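Local coordinates for protein geobacter metallireducens SMUG1 (Geobacter metallireducens, PDB 5H9I) that belongs to the uracil-DNA glycosylase superfamily as a bacterial SMUG1 protein and binds xanthine in a pocket of its single-chain fold, at residues A[80-90]-A[100-108]. Sequence-based numbering, arbitrary orientation.
Sequences VTEWLGINGTV and KRVDGFACR. With BME (beta-mercaptoethanol), chain F; IPA (isopropyl alcohol), chain G.
With chi1 at -70°, F105 carries its CG opposite its own carbonyl carbon, and the ring reaches across to the residues that follow helix 77-84; N87, its CG anti to the backbone N, extends its amide back over the base of that side chain. One face of the ring is covered by N87 CA, which stands 3.8 Å from the F105 ring centroid and 6° off its normal, a nearly axial CH-pi contact. The N87 amide plane is tilted 24° against the ring, and N87 OD1 comes within 3.4 Å of F105 CB. At the edge, V80 CG1 meets F105 CE2 at 3.7 Å, while the T81 methyl and V90 CG2 approach the ring obliquely.

The lodging of F105 closes a loop excursion in this UDG-like fold, in which a central parallel sheet is flanked by helices: the chain leaves helix 77-84 through G85, which has positive phi, and returns to the helix end through F105 before helix 112-125 begins. T70 of helix 67-70 also touches both V80 and F105, whereas I86 packs on P40, Y44 and R47 of helix 38-48.

Further along, the two segments meet through V90 and V102, whose side chains cross at about a right angle with their CG1 methyls 3.6 Å apart. G104, also with positive phi, passes close beside V90, its CA 3.9 Å from V90 CB. Polar links here are indirect. One water donates to both V90 O and V102 O, and a beta-mercaptoethanol, probably from the crystallisation liquor, takes the F105 N-H on its O1 in a nearly straight bond and donates its hydroxyl in a hydrogen bond to G88 O, 2.9 Å from that same O1.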
loop_
_atom_site.group_PDB
_atom_site.type_symbol
_atom_site.label_atom_id
_atom_site.label_comp_id
_atom_site.label_asym_id
_atom_site.label_seq_id
_atom_site.Cartn_x
_atom_site.Cartn_y
_atom_site.Cartn_z
ATOM N N VAL A 80 7.789 -0.716 11.345
ATOM C CA VAL A 80 6.459 -0.582 11.833
ATOM C C VAL A 80 6.444 -0.693 13.352
ATOM O O VAL A 80 5.799 0.114 14.030
ATOM C CB VAL A 80 5.591 -1.606 11.259
ATOM C CG1 VAL A 80 4.238 -1.675 11.920
ATOM C CG2 VAL A 80 5.427 -1.428 9.743
ATOM N N THR A 81 7.238 -1.609 13.947
ATOM C CA THR A 81 7.289 -1.752 15.381
ATOM C C THR A 81 8.033 -0.609 16.058
ATOM O O THR A 81 7.559 -0.091 17.088
ATOM C CB THR A 81 7.892 -3.134 15.845
ATOM O OG1 THR A 81 9.250 -3.179 15.513
ATOM C CG2 THR A 81 7.224 -4.193 15.244
ATOM N N GLU A 82 9.167 -0.185 15.506
ATOM C CA GLU A 82 10.089 0.735 16.185
ATOM C C GLU A 82 9.653 2.175 15.928
ATOM O O GLU A 82 9.760 2.989 16.852
ATOM C CB GLU A 82 11.542 0.542 15.697
ATOM C CG GLU A 82 12.073 -0.842 16.129
ATOM C CD GLU A 82 13.445 -1.248 15.495
ATOM O OE1 GLU A 82 14.055 -0.454 14.712
ATOM O OE2 GLU A 82 13.911 -2.420 15.766
ATOM N N TRP A 83 9.220 2.512 14.720
ATOM C CA TRP A 83 8.965 3.929 14.418
ATOM C C TRP A 83 7.483 4.198 14.602
ATOM O O TRP A 83 7.155 5.221 15.243
ATOM C CB TRP A 83 9.422 4.258 13.004
ATOM C CG TRP A 83 9.472 5.777 12.838
ATOM C CD1 TRP A 83 10.215 6.657 13.620
ATOM C CD2 TRP A 83 8.860 6.538 11.835
ATOM N NE1 TRP A 83 10.018 7.944 13.138
ATOM C CE2 TRP A 83 9.196 7.912 12.079
ATOM C CE3 TRP A 83 7.936 6.245 10.804
ATOM C CZ2 TRP A 83 8.743 8.917 11.246
ATOM C CZ3 TRP A 83 7.457 7.245 10.049
ATOM C CH2 TRP A 83 7.887 8.589 10.296
ATOM N N LEU A 84 6.620 3.371 14.064
ATOM C CA LEU A 84 5.200 3.630 14.119
ATOM C C LEU A 84 4.622 3.185 15.455
ATOM O O LEU A 84 3.520 3.585 15.841
ATOM C CB LEU A 84 4.452 2.997 12.936
ATOM C CG LEU A 84 4.804 3.482 11.561
ATOM C CD1 LEU A 84 4.067 2.734 10.456
ATOM C CD2 LEU A 84 4.578 5.022 11.464
ATOM N N GLY A 85 5.305 2.282 16.133
ATOM C CA GLY A 85 4.759 1.735 17.368
ATOM C C GLY A 85 3.633 0.846 17.258
ATOM O O GLY A 85 2.786 0.761 18.197
ATOM N N ILE A 86 3.563 0.082 16.191
ATOM C CA ILE A 86 2.505 -0.867 15.954
ATOM C C ILE A 86 3.040 -2.290 15.987
ATOM O O ILE A 86 4.006 -2.574 15.346
ATOM C CB ILE A 86 1.841 -0.566 14.595
ATOM C CG1 ILE A 86 1.054 0.745 14.692
ATOM C CG2 ILE A 86 0.865 -1.685 14.196
ATOM C CD1 ILE A 86 0.473 1.167 13.350
ATOM N N ASN A 87 2.446 -3.159 16.784
ATOM C CA ASN A 87 2.815 -4.570 16.848
ATOM C C ASN A 87 1.649 -5.274 17.450
ATOM O O ASN A 87 1.351 -5.052 18.601
ATOM C CB ASN A 87 4.003 -4.734 17.816
ATOM C CG ASN A 87 4.460 -6.184 17.957
ATOM O OD1 ASN A 87 3.707 -7.072 17.686
ATOM N ND2 ASN A 87 5.693 -6.382 18.295
ATOM N N GLY A 88 0.987 -6.093 16.656
ATOM C CA GLY A 88 -0.294 -6.666 17.031
ATOM C C GLY A 88 -0.523 -8.060 16.470
ATOM O O GLY A 88 0.397 -8.658 15.945
ATOM N N THR A 89 -1.742 -8.469 16.592
ATOM C CA THR A 89 -2.245 -9.840 16.190
ATOM C C THR A 89 -2.356 -9.959 14.716
ATOM O O THR A 89 -3.046 -9.212 14.071
ATOM C CB THR A 89 -3.566 -10.176 16.852
ATOM O OG1 THR A 89 -3.320 -10.147 18.265
ATOM C CG2 THR A 89 -4.114 -11.574 16.441
ATOM N N VAL A 90 -1.648 -10.946 14.170
ATOM C CA VAL A 90 -1.721 -11.279 12.760
ATOM C C VAL A 90 -1.905 -12.817 12.679
ATOM O O VAL A 90 -1.016 -13.528 13.164
ATOM C CB VAL A 90 -0.438 -10.891 12.018
ATOM C CG1 VAL A 90 -0.529 -11.285 10.527
ATOM C CG2 VAL A 90 -0.083 -9.374 12.226
ATOM N N LYS A 100 5.727 -18.771 1.639
ATOM C CA LYS A 100 5.232 -17.338 1.869
ATOM C C LYS A 100 4.446 -17.309 3.145
ATOM O O LYS A 100 3.276 -16.921 3.163
ATOM C CB LYS A 100 4.485 -16.865 0.676
ATOM C CG LYS A 100 5.266 -16.789 -0.601
ATOM C CD LYS A 100 6.327 -15.712 -0.576
ATOM C CE LYS A 100 7.165 -15.570 -1.839
ATOM N NZ LYS A 100 6.380 -15.141 -2.987
ATOM N N ARG A 101 4.966 -17.837 4.202
ATOM C CA ARG A 101 4.327 -17.908 5.466
ATOM C C ARG A 101 4.142 -16.486 6.089
ATOM O O ARG A 101 4.982 -15.633 5.881
ATOM C CB ARG A 101 5.174 -18.698 6.405
ATOM C CG ARG A 101 5.272 -20.184 5.978
ATOM C CD ARG A 101 6.253 -20.860 6.903
ATOM N NE ARG A 101 5.776 -20.905 8.293
ATOM C CZ ARG A 101 6.361 -20.317 9.355
ATOM N NH1 ARG A 101 7.468 -19.590 9.223
ATOM N NH2 ARG A 101 5.835 -20.480 10.560
ATOM N N VAL A 102 3.062 -16.365 6.798
ATOM C CA VAL A 102 2.704 -15.132 7.503
ATOM C C VAL A 102 3.006 -15.330 8.979
ATOM O O VAL A 102 2.173 -15.877 9.712
ATOM C CB VAL A 102 1.289 -14.703 7.224
ATOM C CG1 VAL A 102 0.887 -13.472 8.015
ATOM C CG2 VAL A 102 1.057 -14.475 5.765
ATOM N N ASP A 103 4.237 -14.961 9.363
ATOM C CA ASP A 103 4.649 -14.979 10.745
ATOM C C ASP A 103 4.319 -13.661 11.522
ATOM O O ASP A 103 4.524 -13.533 12.716
ATOM C CB ASP A 103 6.107 -15.296 10.890
ATOM C CG ASP A 103 6.460 -16.698 10.383
ATOM O OD1 ASP A 103 5.525 -17.533 10.385
ATOM O OD2 ASP A 103 7.572 -16.917 9.892
ATOM N N GLY A 104 3.791 -12.694 10.797
ATOM C CA GLY A 104 3.413 -11.428 11.436
ATOM C C GLY A 104 4.611 -10.673 11.964
ATOM O O GLY A 104 5.639 -10.607 11.319
ATOM N N PHE A 105 4.439 -10.129 13.151
ATOM C CA PHE A 105 5.499 -9.375 13.796
ATOM C C PHE A 105 6.708 -10.203 14.254
ATOM O O PHE A 105 7.715 -9.651 14.621
ATOM C CB PHE A 105 4.907 -8.463 14.825
ATOM C CG PHE A 105 4.107 -7.319 14.196
ATOM C CD1 PHE A 105 2.785 -7.452 13.894
ATOM C CD2 PHE A 105 4.751 -6.184 13.882
ATOM C CE1 PHE A 105 2.055 -6.409 13.270
ATOM C CE2 PHE A 105 4.055 -5.132 13.221
ATOM C CZ PHE A 105 2.728 -5.275 12.955
ATOM N N ALA A 106 6.563 -11.531 14.129
ATOM C CA ALA A 106 7.697 -12.422 14.342
ATOM C C ALA A 106 8.453 -12.678 13.071
ATOM O O ALA A 106 9.479 -13.362 13.138
ATOM C CB ALA A 106 7.205 -13.735 14.946
ATOM N N CYS A 107 8.048 -12.172 11.883
ATOM C CA CYS A 107 8.787 -12.358 10.668
ATOM C C CYS A 107 10.141 -11.702 10.824
ATOM O O CYS A 107 10.275 -10.565 11.282
ATOM C CB CYS A 107 8.058 -11.838 9.402
ATOM S SG CYS A 107 8.855 -11.882 7.838
ATOM N N ARG A 108 11.114 -12.493 10.443
ATOM C CA ARG A 108 12.520 -12.144 10.493
ATOM C C ARG A 108 13.095 -11.659 9.110
ATOM O O ARG A 108 14.259 -11.331 9.103
ATOM C CB ARG A 108 13.298 -13.403 10.992
HETATM C C1 BME F . 2.672 -11.881 15.439
HETATM C C2 BME F . 1.655 -12.995 15.558
HETATM O O1 BME F . 2.053 -10.775 14.833
HETATM S S2 BME F . 0.114 -12.464 16.098
HETATM C C1 IPA G . 8.315 0.808 19.509
HETATM C C2 IPA G . 7.435 1.818 20.144
HETATM C C3 IPA G . 7.658 1.769 21.672
HETATM O O2 IPA G . 7.589 3.111 19.432
HETATM O O HOH W 1 1.061 -15.280 12.191
#